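Local coordinates for DNA-damage inducible protein DDI1-like protein (Leishmania major, PDB 5YQ8), which is an aspartic protease of the DDI1 family, represented here by its retropepsin-like domain, which assembles as a dimer, at residues I29-K32 / R33-E36; M103-L106 / K107-C110. One frame throughout, in Å; residues are numbered along the deposited sequence.

Interaction 1 (I29-K32 / R33-E36); sequences IMNK and RTAE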
loop_
_atom_site.group_PDB
_atom_site.type_symbol
_atom_site.label_atom_id
_atom_site.label_comp_id
_atom_site.label_asym_id
_atom_site.label_seq_id
_atom_site.Cartn_x
_atom_site.Cartn_y
_atom_site.Cartn_z
ATOM N N ILE A 29 -6.754 7.204 7.684
ATOM C CA ILE A 29 -6.737 8.626 7.964
ATOM C C ILE A 29 -7.630 9.337 6.977
ATOM O O ILE A 29 -7.646 8.996 5.817
ATOM C CB ILE A 29 -5.335 9.222 7.871
ATOM C CG1 ILE A 29 -4.344 8.564 8.833
ATOM C CG2 ILE A 29 -5.374 10.663 8.314
ATOM C CD1 ILE A 29 -2.901 8.719 8.417
ATOM N N MET A 30 -8.400 10.296 7.478
ATOM C CA MET A 30 -9.305 11.122 6.733
ATOM C C MET A 30 -8.959 12.576 6.943
ATOM O O MET A 30 -8.672 12.981 8.092
ATOM C CB MET A 30 -10.732 10.862 7.243
ATOM C CG MET A 30 -11.746 11.872 6.783
ATOM S SD MET A 30 -13.408 11.400 7.304
ATOM C CE MET A 30 -13.748 9.968 6.338
ATOM N N ASN A 31 -9.050 13.385 5.891
ATOM C CA ASN A 31 -8.704 14.808 6.061
ATOM C C ASN A 31 -9.824 15.547 6.755
ATOM O O ASN A 31 -10.939 15.072 6.780
ATOM C CB ASN A 31 -8.229 15.481 4.760
ATOM C CG ASN A 31 -9.223 15.370 3.654
ATOM O OD1 ASN A 31 -10.339 14.877 3.878
ATOM N ND2 ASN A 31 -8.826 15.745 2.434
ATOM N N LYS A 32 -9.520 16.673 7.378
ATOM C CA LYS A 32 -10.517 17.479 8.103
ATOM C C LYS A 32 -11.679 17.891 7.221
ATOM O O LYS A 32 -12.839 17.871 7.661
ATOM C CB LYS A 32 -9.887 18.739 8.707
ATOM C CG LYS A 32 -10.889 19.632 9.451
ATOM C CD LYS A 32 -10.216 20.695 10.300
ATOM C CE LYS A 32 -11.237 21.628 10.947
ATOM N NZ LYS A 32 -10.549 22.416 12.040
ATOM N N ARG A 33 -11.354 18.203 5.965
ATOM C CA ARG A 33 -12.301 18.743 5.023
ATOM C C ARG A 33 -13.348 17.717 4.763
ATOM O O ARG A 33 -14.534 18.089 4.639
ATOM C CB ARG A 33 -11.611 19.145 3.696
ATOM C CG ARG A 33 -12.561 19.782 2.660
ATOM C CD ARG A 33 -11.784 20.394 1.483
ATOM N NE ARG A 33 -10.498 19.694 1.315
ATOM C CZ ARG A 33 -10.288 18.619 0.556
ATOM N NH1 ARG A 33 -11.279 18.102 -0.184
ATOM N NH2 ARG A 33 -9.054 18.058 0.507
ATOM N N THR A 34 -12.941 16.443 4.649
ATOM C CA THR A 34 -13.895 15.361 4.314
ATOM C C THR A 34 -14.853 15.084 5.462
ATOM O O THR A 34 -16.085 15.002 5.269
ATOM C CB THR A 34 -13.167 14.107 3.938
ATOM O OG1 THR A 34 -12.524 14.372 2.698
ATOM C CG2 THR A 34 -14.170 12.931 3.719
ATOM N N ALA A 35 -14.309 14.947 6.651
ATOM C CA ALA A 35 -15.134 14.688 7.821
ATOM C C ALA A 35 -16.070 15.866 8.056
ATOM O O ALA A 35 -17.213 15.676 8.421
ATOM C CB ALA A 35 -14.264 14.407 9.024
ATOM N N GLU A 36 -15.583 17.084 7.865
ATOM C CA GLU A 36 -16.480 18.242 7.841
ATOM C C GLU A 36 -17.527 18.095 6.725
ATOM O O GLU A 36 -18.737 18.362 6.885
ATOM C CB GLU A 36 -15.689 19.553 7.670
ATOM C CG GLU A 36 -15.087 20.121 8.976
ATOM C CD GLU A 36 -14.159 21.338 8.781
ATOM O OE1 GLU A 36 -13.318 21.332 7.855
ATOM O OE2 GLU A 36 -14.279 22.314 9.548
#
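Asn31 OD1 is gripped by two donors, both from Thr34. The hydroxyl OG1 of Thr34 donates to Asn31 OD1 over 2.5 Å, in the carbonyl plane and on a lone pair. The backbone N of Thr34 reaches the same OD1 at 3.1 Å but comes from above that plane, 54° out of it, so the two bonds use different parts of the oxygen. A chi1 of 56° sets the Asn31 amide between its own backbone N and carbonyl carbon, which turns OD1 back over the first turn of the helix. The amide is held from its other end too, since ND2 donates to Gln86 O and Asp89 OD1, and this should fix its rotation. Above one face of the Arg33 guanidinium lies Asn31 CG, the amide and guanidinium planes 72° apart; ND2 and NH2, both donors, make no bond with each other. On the buried side the extended chi1 and chi2 of Met30 carry SD to 3.6 Å from Ala35 CB, while the bend at chi3 turns CE toward Thr34 CG2; its CG packs against Thr34 CB at 3.9 Å. On the exposed flank the extended chain of Lys32 runs past the Glu36 carboxylate, CE 3.4 Å from OE2, yet NZ stays 4.5 Å from that oxygen, beyond a salt bridge. In the backbone, Glu36 N donates to Lys32 O at 2.9 Å, the i to i+4 bond of the helix. Asn31 occupies the N-cap position, and its bond from Thr34 N is the usual capping bond, here where strand 29-31 passes into helix 32-37 of the retropepsin-like fold.

Interaction 2 (M103-L106 / K107-C110); sequences MIDL and KHNC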
loop_
_atom_site.group_PDB
_atom_site.type_symbol
_atom_site.label_atom_id
_atom_site.label_comp_id
_atom_site.label_asym_id
_atom_site.label_seq_id
_atom_site.Cartn_x
_atom_site.Cartn_y
_atom_site.Cartn_z
ATOM N N MET A 103 -9.804 -8.112 0.333
ATOM C CA MET A 103 -8.988 -8.719 -0.666
ATOM C C MET A 103 -8.747 -7.662 -1.729
ATOM O O MET A 103 -9.691 -7.079 -2.291
ATOM C CB MET A 103 -9.660 -9.975 -1.226
ATOM C CG MET A 103 -9.926 -11.128 -0.205
ATOM S SD MET A 103 -11.186 -12.386 -0.640
ATOM C CE MET A 103 -11.501 -13.215 0.912
ATOM N N ILE A 104 -7.464 -7.446 -2.040
ATOM C CA ILE A 104 -7.040 -6.463 -3.021
ATOM C C ILE A 104 -6.637 -7.274 -4.225
ATOM O O ILE A 104 -5.485 -7.773 -4.327
ATOM C CB ILE A 104 -5.889 -5.603 -2.523
ATOM C CG1 ILE A 104 -6.260 -4.903 -1.205
ATOM C CG2 ILE A 104 -5.491 -4.515 -3.522
ATOM C CD1 ILE A 104 -5.016 -4.466 -0.415
ATOM N N ASP A 105 -7.621 -7.454 -5.105
ATOM C CA ASP A 105 -7.507 -8.345 -6.251
ATOM C C ASP A 105 -7.099 -7.546 -7.490
ATOM O O ASP A 105 -7.918 -6.912 -8.099
ATOM C CB ASP A 105 -8.822 -9.088 -6.459
ATOM C CG ASP A 105 -8.701 -10.223 -7.438
ATOM O OD1 ASP A 105 -7.661 -10.341 -8.127
ATOM O OD2 ASP A 105 -9.661 -11.027 -7.537
ATOM N N LEU A 106 -5.816 -7.608 -7.838
ATOM C CA LEU A 106 -5.260 -6.923 -9.003
ATOM C C LEU A 106 -5.184 -7.799 -10.228
ATOM O O LEU A 106 -4.475 -7.475 -11.191
ATOM C CB LEU A 106 -3.855 -6.400 -8.735
ATOM C CG LEU A 106 -3.789 -5.442 -7.583
ATOM C CD1 LEU A 106 -2.413 -5.521 -6.915
ATOM C CD2 LEU A 106 -4.164 -4.063 -8.048
ATOM N N LYS A 107 -5.886 -8.910 -10.193
ATOM C CA LYS A 107 -6.101 -9.672 -11.400
ATOM C C LYS A 107 -7.385 -9.166 -12.070
ATOM O O LYS A 107 -7.383 -8.893 -13.249
ATOM C CB LYS A 107 -6.156 -11.144 -11.034
ATOM C CG LYS A 107 -6.442 -12.064 -12.191
ATOM C CD LYS A 107 -6.419 -13.510 -11.708
ATOM C CE LYS A 107 -6.988 -14.495 -12.747
ATOM N NZ LYS A 107 -6.305 -15.839 -12.642
ATOM N N HIS A 108 -8.483 -9.091 -11.340
ATOM C CA HIS A 108 -9.737 -8.582 -11.886
ATOM C C HIS A 108 -10.007 -7.141 -11.446
ATOM O O HIS A 108 -11.104 -6.648 -11.653
ATOM C CB HIS A 108 -10.930 -9.443 -11.498
ATOM C CG HIS A 108 -10.656 -10.921 -11.462
ATOM N ND1 HIS A 108 -10.299 -11.598 -10.291
ATOM C CD2 HIS A 108 -10.799 -11.872 -12.420
ATOM C CE1 HIS A 108 -10.174 -12.887 -10.561
ATOM N NE2 HIS A 108 -10.492 -13.084 -11.838
ATOM N N ASN A 109 -9.017 -6.483 -10.839
ATOM C CA ASN A 109 -9.017 -5.024 -10.595
ATOM C C ASN A 109 -10.215 -4.580 -9.704
ATOM O O ASN A 109 -10.994 -3.770 -10.088
ATOM C CB ASN A 109 -8.992 -4.288 -11.942
ATOM C CG ASN A 109 -8.860 -2.778 -11.787
ATOM O OD1 ASN A 109 -7.979 -2.275 -11.065
ATOM N ND2 ASN A 109 -9.761 -2.032 -12.469
ATOM N N CYS A 110 -10.336 -5.173 -8.516
ATOM C CA CYS A 110 -11.489 -4.977 -7.611
ATOM C C CYS A 110 -11.092 -5.203 -6.174
ATOM O O CYS A 110 -10.092 -5.888 -5.869
ATOM C CB CYS A 110 -12.608 -5.934 -7.934
ATOM S SG CYS A 110 -12.344 -7.676 -7.482
#
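Asp105 divides its carboxylate between two donors of the turn that follows it. OD2 takes the ring N-H of His108, ND1 to OD2 2.9 Å; the oxygen lies in the ring plane, yet the donor stands 41° out of the carboxylate plane, the two planes being 82° apart. OD1 accepts from Lys107 N at 3.1 Å on its anti side. The carboxylate leans over the turn because chi1, -168°, swings CG away from the backbone N, and it thereby reaches both donors. The packed part lies at the strand ends, where Cys110 N donates to Asp105 O and Asp105 N to Cys110 O, each at 3.0 Å. These reciprocal bonds make a hydrogen-bonded antiparallel pair, and Asn109, with positive phi, faces Asp105 beside Cys110 in a G1 beta bulge of the hairpin joining strands 103-105 and 110-113. On the same face Cys110 SG rests 3.9 Å from Asp105 CB. Met103, Ile104 and Asp105 also pair antiparallel with a strand of the second subunit, where Ile104 meets Ile104 of that chain. On the exposed side the contact comes down largely to the two carboxylate bonds; within the turn Lys107 CG sits 4.1 Å above the centre of the His108 ring, and the lysine's end leads away from strand 103-105.

In the fold
The two contacts lie on opposite sides of the chain's centre, their own centres about 27 Å apart, and they share no strand or helix. Both are partly buried, but interaction 1 is centred about 10 Å from the chain's centre and interaction 2 about 17 Å, so the latter is more peripheral. In interaction 1 an amide caps a helix that follows a strand inside the six-stranded mixed sheet, with sulfur and methyl packing on its buried side and no contact with the other subunit. In interaction 2 a carboxylate accepts from the turn of a hairpin in the separate three-stranded sheet, which continues into the second subunit. Ile104 there approaches the probable active-site Asp22, about 8 Å between side chains.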